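Local structure of dTDP Sugar Isomerase (3EJK) at residues H40-D45 / A137-I142; M74-A79 / L116-Q121. The protein probably catalyses the 3,5-epimerisation of dTDP-4-keto-6-deoxyglucose, converting it to dTDP-4-keto-L-rhamnose. All blocks are in the same frame, centred on the assembly; numbering follows the deposited sequence. Where two conformers were deposited one is given.

Contact 1. Residues H40-D45 / A137-I142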
ATOM      1  N   HIS A  40      -7.328   6.406  -0.403  1.00 22.75           N
ATOM      2  CA  HIS A  40      -6.252   7.248   0.111  1.00 23.12           C
ATOM      3  C   HIS A  40      -5.553   6.638   1.303  1.00 22.35           C
ATOM      4  O   HIS A  40      -6.058   5.750   1.975  1.00 21.35           O
ATOM      5  CB  HIS A  40      -6.704   8.651   0.504  1.00 24.23           C
ATOM      6  CG  HIS A  40      -7.047   9.512  -0.665  1.00 20.90           C
ATOM      7  ND1 HIS A  40      -7.671  10.729  -0.535  1.00 24.84           N
ATOM      8  CD2 HIS A  40      -6.907   9.300  -1.993  1.00 25.35           C
ATOM      9  CE1 HIS A  40      -7.842  11.265  -1.731  1.00 21.73           C
ATOM     10  NE2 HIS A  40      -7.408  10.407  -2.636  1.00 25.81           N
HETATM   11  N   MSE A  41      -4.361   7.155   1.527  1.00 23.11           N
HETATM   12  CA  MSE A  41      -3.585   6.798   2.699  1.00 24.25           C
HETATM   13  C   MSE A  41      -2.895   8.010   3.336  1.00 25.80           C
HETATM   14  O   MSE A  41      -3.198   8.405   4.475  1.00 26.10           O
HETATM   15  CB  MSE A  41      -2.549   5.718   2.401  1.00 23.82           C
HETATM   16  CG  MSE A  41      -1.939   5.240   3.685  1.00 21.05           C
HETATM   17 SE   MSE A  41      -0.625   3.852   3.499  0.75 23.47          SE
HETATM   18  CE  MSE A  41      -0.182   3.563   5.435  1.00 21.59           C
ATOM     19  N   LEU A  42      -1.972   8.598   2.585  1.00 25.96           N
ATOM     20  CA  LEU A  42      -1.198   9.718   3.115  1.00 26.50           C
ATOM     21  C   LEU A  42      -0.626  10.616   2.041  1.00 26.68           C
ATOM     22  O   LEU A  42      -0.210  10.165   0.977  1.00 25.12           O
ATOM     23  CB  LEU A  42      -0.047   9.143   3.961  1.00 27.28           C
ATOM     24  CG  LEU A  42       0.655   9.935   5.054  1.00 31.19           C
ATOM     25  CD1 LEU A  42      -0.334  10.419   6.125  1.00 28.63           C
ATOM     26  CD2 LEU A  42       1.744   9.012   5.634  1.00 30.01           C
ATOM     27  N   ARG A  43      -0.659  11.901   2.349  1.00 26.33           N
ATOM     28  CA  ARG A  43      -0.074  12.940   1.512  1.00 28.68           C
ATOM     29  C   ARG A  43       0.948  13.720   2.317  1.00 30.26           C
ATOM     30  O   ARG A  43       0.952  13.700   3.550  1.00 29.76           O
ATOM     31  CB  ARG A  43      -1.115  13.937   1.020  1.00 29.14           C
ATOM     32  CG  ARG A  43      -1.987  13.479  -0.096  1.00 32.11           C
ATOM     33  CD  ARG A  43      -3.169  14.408  -0.156  1.00 35.74           C
ATOM     34  NE  ARG A  43      -2.815  15.797  -0.452  1.00 37.59           N
ATOM     35  CZ  ARG A  43      -2.942  16.343  -1.663  1.00 40.49           C
ATOM     36  NH1 ARG A  43      -3.392  15.611  -2.661  1.00 39.79           N
ATOM     37  NH2 ARG A  43      -2.623  17.613  -1.890  1.00 37.85           N
ATOM     38  N   LEU A  44       1.754  14.474   1.583  1.00 31.56           N
ATOM     39  CA  LEU A  44       2.818  15.303   2.170  0.50 32.18           C
ATOM     40  C   LEU A  44       2.244  16.406   3.045  1.00 32.69           C
ATOM     41  O   LEU A  44       2.857  16.855   4.004  1.00 33.14           O
ATOM     42  CB  LEU A  44       3.684  15.930   1.068  0.50 32.41           C
ATOM     43  CG  LEU A  44       4.692  16.984   1.514  0.50 31.67           C
ATOM     44  CD1 LEU A  44       5.659  16.441   2.557  0.50 31.25           C
ATOM     45  CD2 LEU A  44       5.431  17.505   0.298  0.50 28.18           C
ATOM     46  N   ASP A  45       1.060  16.833   2.684  1.00 33.42           N
ATOM     47  CA  ASP A  45       0.381  17.906   3.399  1.00 35.30           C
ATOM     48  C   ASP A  45      -0.646  17.363   4.372  1.00 36.68           C
ATOM     49  O   ASP A  45      -1.309  18.109   5.070  1.00 38.06           O
ATOM     50  CB  ASP A  45      -0.226  18.925   2.436  1.00 36.24           C
ATOM     51  CG  ASP A  45      -0.996  18.282   1.303  1.00 38.99           C
ATOM     52  OD1 ASP A  45      -1.364  17.095   1.421  1.00 43.85           O
ATOM     53  OD2 ASP A  45      -1.217  18.965   0.287  1.00 45.85           O
ATOM     54  N   ALA A 137      -0.984  -1.974   5.225  1.00 23.15           N
ATOM     55  CA  ALA A 137       0.021  -1.066   4.706  1.00 22.12           C
ATOM     56  C   ALA A 137       0.530  -0.239   5.863  1.00 22.61           C
ATOM     57  O   ALA A 137      -0.220   0.170   6.744  1.00 20.09           O
ATOM     58  CB  ALA A 137      -0.547  -0.170   3.600  1.00 20.83           C
ATOM     59  N   ASN A 138       1.830  -0.007   5.862  1.00 23.80           N
ATOM     60  CA  ASN A 138       2.448   0.791   6.912  1.00 25.29           C
ATOM     61  C   ASN A 138       3.408   1.808   6.326  1.00 25.16           C
ATOM     62  O   ASN A 138       4.297   1.462   5.573  1.00 27.41           O
ATOM     63  CB  ASN A 138       3.187  -0.119   7.903  1.00 23.98           C
ATOM     64  CG  ASN A 138       3.600   0.606   9.164  1.00 26.39           C
ATOM     65  OD1 ASN A 138       3.251   1.762   9.361  1.00 25.40           O
ATOM     66  ND2 ASN A 138       4.353  -0.076  10.029  1.00 26.36           N
ATOM     67  N   CYS A 139       3.174   3.068   6.639  1.00 23.84           N
ATOM     68  CA  CYS A 139       4.056   4.130   6.217  1.00 24.80           C
ATOM     69  C   CYS A 139       4.721   4.643   7.491  1.00 25.80           C
ATOM     70  O   CYS A 139       4.097   5.326   8.312  1.00 25.85           O
ATOM     71  CB  CYS A 139       3.294   5.254   5.520  1.00 26.38           C
ATOM     72  SG  CYS A 139       4.378   6.546   4.826  1.00 27.89           S
ATOM     73  N   THR A 140       5.992   4.291   7.638  1.00 25.06           N
ATOM     74  CA  THR A 140       6.742   4.629   8.832  1.00 25.82           C
ATOM     75  C   THR A 140       7.613   5.848   8.587  1.00 26.31           C
ATOM     76  O   THR A 140       7.959   6.197   7.445  1.00 25.95           O
ATOM     77  CB  THR A 140       7.583   3.450   9.281  1.00 26.09           C
ATOM     78  OG1 THR A 140       8.593   3.225   8.308  1.00 23.27           O
ATOM     79  CG2 THR A 140       6.727   2.231   9.404  1.00 24.48           C
ATOM     80  N   ASP A 141       7.961   6.476   9.693  1.00 26.28           N
ATOM     81  CA  ASP A 141       8.682   7.755   9.672  1.00 26.64           C
ATOM     82  C   ASP A 141      10.170   7.557   9.611  1.00 27.36           C
ATOM     83  O   ASP A 141      10.915   8.466   9.269  1.00 27.13           O
ATOM     84  CB  ASP A 141       8.279   8.664  10.836  1.00 26.69           C
ATOM     85  CG  ASP A 141       8.583   8.082  12.190  1.00 27.03           C
ATOM     86  OD1 ASP A 141       8.652   6.846  12.344  1.00 24.45           O
ATOM     87  OD2 ASP A 141       8.721   8.883  13.122  1.00 28.42           O
ATOM     88  N   ILE A 142      10.593   6.360   9.962  1.00 27.95           N
ATOM     89  CA  ILE A 142      11.994   5.977   9.794  1.00 29.57           C
ATOM     90  C   ILE A 142      12.065   4.580   9.205  1.00 30.05           C
ATOM     91  O   ILE A 142      11.195   3.751   9.446  1.00 30.18           O
ATOM     92  CB  ILE A 142      12.838   6.042  11.090  1.00 29.42           C
ATOM     93  CG1 ILE A 142      12.297   5.107  12.149  1.00 32.83           C
ATOM     94  CG2 ILE A 142      12.866   7.461  11.627  1.00 31.79           C
ATOM     95  CD1 ILE A 142      13.154   5.108  13.426  1.00 34.46           C
TER

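Contact 2. Residues M74-A79 / L116-Q121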
HETATM    1  N   MSE A  74      10.416   4.733  16.276  1.00 22.81           N
HETATM    2  CA  MSE A  74       9.523   4.725  15.128  1.00 23.07           C
HETATM    3  C   MSE A  74       8.041   4.808  15.465  1.00 23.50           C
HETATM    4  O   MSE A  74       7.568   4.209  16.437  1.00 24.32           O
HETATM    5  CB  MSE A  74       9.769   3.457  14.290  1.00 22.68           C
HETATM    6  CG  MSE A  74       9.073   3.449  12.969  1.00 21.81           C
HETATM    7 SE   MSE A  74       9.159   1.703  12.081  0.75 21.87          SE
HETATM    8  CE  MSE A  74      11.062   1.520  11.927  1.00 18.92           C
ATOM      9  N   THR A  75       7.334   5.564  14.624  1.00 23.34           N
ATOM     10  CA  THR A  75       5.873   5.658  14.657  1.00 24.29           C
ATOM     11  C   THR A  75       5.299   4.905  13.461  1.00 24.39           C
ATOM     12  O   THR A  75       5.815   5.006  12.347  1.00 22.84           O
ATOM     13  CB  THR A  75       5.397   7.120  14.578  1.00 25.08           C
ATOM     14  OG1 THR A  75       5.843   7.807  15.733  1.00 23.29           O
ATOM     15  CG2 THR A  75       3.873   7.237  14.469  1.00 27.07           C
ATOM     16  N   GLN A  76       4.207   4.186  13.706  1.00 23.61           N
ATOM     17  CA  GLN A  76       3.525   3.418  12.662  1.00 22.62           C
ATOM     18  C   GLN A  76       2.281   4.161  12.201  1.00 23.65           C
ATOM     19  O   GLN A  76       1.624   4.861  12.980  1.00 21.28           O
ATOM     20  CB  GLN A  76       3.074   2.035  13.171  1.00 23.46           C
ATOM     21  CG  GLN A  76       4.025   1.316  14.124  1.00 23.42           C
ATOM     22  CD  GLN A  76       5.445   1.180  13.615  1.00 22.29           C
ATOM     23  OE1 GLN A  76       5.682   0.863  12.444  1.00 23.87           O
ATOM     24  NE2 GLN A  76       6.412   1.352  14.526  1.00 22.43           N
ATOM     25  N   LEU A  77       2.015   4.031  10.902  1.00 23.18           N
ATOM     26  CA  LEU A  77       0.784   4.552  10.265  1.00 23.40           C
ATOM     27  C   LEU A  77       0.211   3.431   9.394  1.00 22.40           C
ATOM     28  O   LEU A  77       0.641   3.200   8.263  1.00 21.36           O
ATOM     29  CB  LEU A  77       1.001   5.832   9.454  1.00 23.79           C
ATOM     30  CG  LEU A  77       1.349   7.087  10.252  1.00 25.93           C
ATOM     31  CD1 LEU A  77       1.658   8.238   9.302  1.00 25.73           C
ATOM     32  CD2 LEU A  77       0.236   7.444  11.185  1.00 24.51           C
ATOM     33  N   PHE A  78      -0.745   2.731   9.995  1.00 23.04           N
ATOM     34  CA  PHE A  78      -1.427   1.575   9.409  1.00 22.42           C
ATOM     35  C   PHE A  78      -2.671   1.945   8.633  1.00 22.04           C
ATOM     36  O   PHE A  78      -3.512   2.721   9.089  1.00 21.94           O
ATOM     37  CB  PHE A  78      -1.936   0.616  10.502  1.00 23.66           C
ATOM     38  CG  PHE A  78      -0.915  -0.346  11.054  1.00 24.68           C
ATOM     39  CD1 PHE A  78       0.431  -0.166  10.881  1.00 29.75           C
ATOM     40  CD2 PHE A  78      -1.349  -1.419  11.839  1.00 33.43           C
ATOM     41  CE1 PHE A  78       1.350  -1.066  11.420  1.00 32.63           C
ATOM     42  CE2 PHE A  78      -0.431  -2.314  12.406  1.00 32.36           C
ATOM     43  CZ  PHE A  78       0.924  -2.119  12.191  1.00 31.67           C
ATOM     44  N   ALA A  79      -2.782   1.317   7.471  1.00 21.81           N
ATOM     45  CA  ALA A  79      -4.027   1.328   6.685  1.00 22.03           C
ATOM     46  C   ALA A  79      -4.240  -0.093   6.198  1.00 21.13           C
ATOM     47  O   ALA A  79      -3.285  -0.825   6.009  1.00 21.75           O
ATOM     48  CB  ALA A  79      -4.023   2.336   5.533  1.00 22.67           C
ATOM     49  N   LEU A 116      -4.445   4.433  11.412  1.00 21.23           N
ATOM     50  CA  LEU A 116      -4.100   4.220  12.826  1.00 20.60           C
ATOM     51  C   LEU A 116      -2.648   4.606  13.072  1.00 21.10           C
ATOM     52  O   LEU A 116      -1.736   4.065  12.477  1.00 21.07           O
ATOM     53  CB  LEU A 116      -4.289   2.747  13.196  1.00 22.09           C
ATOM     54  CG  LEU A 116      -3.760   2.287  14.555  1.00 22.76           C
ATOM     55  CD1 LEU A 116      -4.525   3.060  15.639  1.00 19.13           C
ATOM     56  CD2 LEU A 116      -3.854   0.756  14.738  1.00 22.85           C
ATOM     57  N   ARG A 117      -2.471   5.580  13.952  1.00 22.04           N
ATOM     58  CA  ARG A 117      -1.152   6.040  14.365  1.00 22.60           C
ATOM     59  C   ARG A 117      -0.756   5.299  15.629  1.00 21.59           C
ATOM     60  O   ARG A 117      -1.498   5.298  16.611  1.00 19.24           O
ATOM     61  CB  ARG A 117      -1.181   7.557  14.630  1.00 23.52           C
ATOM     62  CG  ARG A 117       0.133   8.099  15.131  1.00 27.51           C
ATOM     63  CD  ARG A 117      -0.002   9.550  15.584  1.00 33.50           C
ATOM     64  NE  ARG A 117       1.318  10.089  15.859  1.00 38.77           N
ATOM     65  CZ  ARG A 117       1.840  10.237  17.071  1.00 46.66           C
ATOM     66  NH1 ARG A 117       1.136   9.936  18.149  1.00 46.74           N
ATOM     67  NH2 ARG A 117       3.068  10.724  17.195  1.00 47.06           N
ATOM     68  N   ILE A 118       0.397   4.632  15.589  1.00 22.16           N
ATOM     69  CA  ILE A 118       0.892   3.900  16.767  1.00 21.18           C
ATOM     70  C   ILE A 118       2.178   4.586  17.213  1.00 22.20           C
ATOM     71  O   ILE A 118       3.184   4.551  16.501  1.00 21.06           O
ATOM     72  CB  ILE A 118       1.178   2.419  16.469  1.00 21.68           C
ATOM     73  CG1 ILE A 118      -0.080   1.724  15.948  1.00 18.69           C
ATOM     74  CG2 ILE A 118       1.696   1.680  17.769  1.00 19.19           C
ATOM     75  CD1 ILE A 118       0.164   0.290  15.486  1.00 21.11           C
ATOM     76  N   PRO A 119       2.171   5.213  18.399  1.00 22.57           N
ATOM     77  CA  PRO A 119       3.408   5.928  18.711  1.00 22.53           C
ATOM     78  C   PRO A 119       4.535   5.019  19.199  1.00 21.67           C
ATOM     79  O   PRO A 119       4.313   3.836  19.449  1.00 21.99           O
ATOM     80  CB  PRO A 119       2.985   6.927  19.801  1.00 23.01           C
ATOM     81  CG  PRO A 119       1.688   6.456  20.319  1.00 23.12           C
ATOM     82  CD  PRO A 119       1.116   5.420  19.406  1.00 23.45           C
ATOM     83  N   PRO A 120       5.761   5.542  19.267  1.00 22.71           N
ATOM     84  CA  PRO A 120       6.791   4.646  19.775  1.00 23.47           C
ATOM     85  C   PRO A 120       6.586   4.176  21.201  1.00 23.65           C
ATOM     86  O   PRO A 120       5.887   4.798  22.014  1.00 22.89           O
ATOM     87  CB  PRO A 120       8.088   5.470  19.680  1.00 23.66           C
ATOM     88  CG  PRO A 120       7.704   6.846  19.439  1.00 24.62           C
ATOM     89  CD  PRO A 120       6.268   6.893  18.985  1.00 24.80           C
ATOM     90  N   GLN A 121       7.181   3.018  21.417  1.00 23.12           N
ATOM     91  CA  GLN A 121       7.251   2.347  22.693  0.50 23.91           C
ATOM     92  C   GLN A 121       5.906   1.829  23.181  1.00 24.94           C
ATOM     93  O   GLN A 121       5.711   1.533  24.361  1.00 25.02           O
ATOM     94  CB  GLN A 121       8.000   3.218  23.705  0.50 24.44           C
ATOM     95  CG  GLN A 121       9.472   3.395  23.295  0.50 23.31           C
ATOM     96  CD  GLN A 121      10.279   4.285  24.224  0.50 26.73           C
ATOM     97  OE1 GLN A 121       9.876   4.563  25.347  0.50 26.78           O
ATOM     98  NE2 GLN A 121      11.448   4.718  23.755  0.50 29.69           N
TER
HETATM   99  O   HOH W   1       5.472   2.608  16.983  1.00 14.90           O

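Contact 1. Residues H40-D45 / A137-I142
The extended side chain of selenomethionine Met41 is the long bump of this contact, and its methyl drops into a shallow hollow on strand 137-140. The floor of the hollow is the backbone around Asn138, whose own side chain points away, and its rims are Ala137 and Cys139, both facing Met41. The methyl Met41 CE lies 3.6 Å from Ala137 O and 3.6 Å from Cys139 N. Behind it, Met41 SE rests 4.0 Å from Ala137 CB. With CG anti to the backbone N (chi1 -171°) and no bend beyond it, the chain spans the gap at nearly full length. Beside this bump a second one, Leu42, presents only its CD2 branch, 3.7 Å from Cys139 SG. Cys139 CB fits into the notch between the two bumps, with Met41 CE 3.9 Å away and Leu42 CD2 a little farther. Two successive residues can face the same strand because the backbone of Met41 leaves the extended range, with psi at -65°. The strand axes run nearly parallel, at 8°, but 8.9 Å apart with no hydrogen bond across, so the contact rests on side chains reaching over, Met41 onto the backbone itself. In this cupin-family dimer, His40, Leu42 and Arg43 pair antiparallel with a strand of the second subunit, so the sheet runs on across the interface. Phe57 of that subunit packs on both Met41 and Ala137, and its Ile55 packs on Leu42. Past the apolar patch, Arg43 grips Asp45 side-on, NE reaching OD1 at 2.7 Å and NH2 reaching OD2, both carboxylate oxygens using their syn lone pairs.

Contact 2. Residues M74-A79 / L116-Q121
Gln76 and Ile118 face each other as a hydrogen-bonded antiparallel pair, Gln76 N to Ile118 O at 3.0 Å and Ile118 N to Gln76 O at 2.9 Å. Phe78 and Leu116 pair likewise, and all four bonds are nearly straight. Packing is tight on their face: Ile118 CD1 sits over one face of the Phe78 ring, 4.2 Å from its centroid and 13° off the normal, a CH-pi contact. Setting CG1 beside the backbone N (chi1 -58°) sends CD1 there, while Ile118 CB meets Gln76 CB at 3.8 Å.

On the other face Leu77 CD2 closely meets Arg117 CB at 3.7 Å. The loop end is more open: Thr75, Arg117 and Pro120 are partly exposed. The extended arginine runs past Thr75 CG2 to bond Gly22 O through NH1, Thr75 OG1 lies 3.4 Å from Pro120 CD, and a water accepting from Gln76 NE2 at 2.9 Å lies close to Met74 O and Ile118 O. Asn138 holds Gln76 OE1, and Phe126 meets the Phe78 ring at about 90°. Gln76, its side chain about 5 Å from a citrate probably left from crystallisation, may mark a pocket edge. A largely apolar ladder face turned toward strand 123-128 of the opposing sheet is characteristic of the cupin barrel.

Overall arrangement
Contacts 1 and 2 are both buried and share one sheet, for strands 134-140 and 76-82 are neighbours in it. Ala137 N to Ala79 O, at 2.7 Å, is a probable hydrogen bond joining them. Their centres are about 10 Å apart. Contact 2 lies deeper, its centre about 7 Å from the chain centre against 13 Å for contact 1, and no other chain of the assembly touches it. Contact 1 abuts the second subunit. Chemistry follows place: 74-79 and 116-121 are laced by backbone bonds and bury 461 Å², whereas 40-45 and 137-142 meet through apolar side chains packed on each other and on the backbone, with no hydrogen bond across, and bury 181 Å². Along the chain, contact 2 is nested within the loop closed by contact 1.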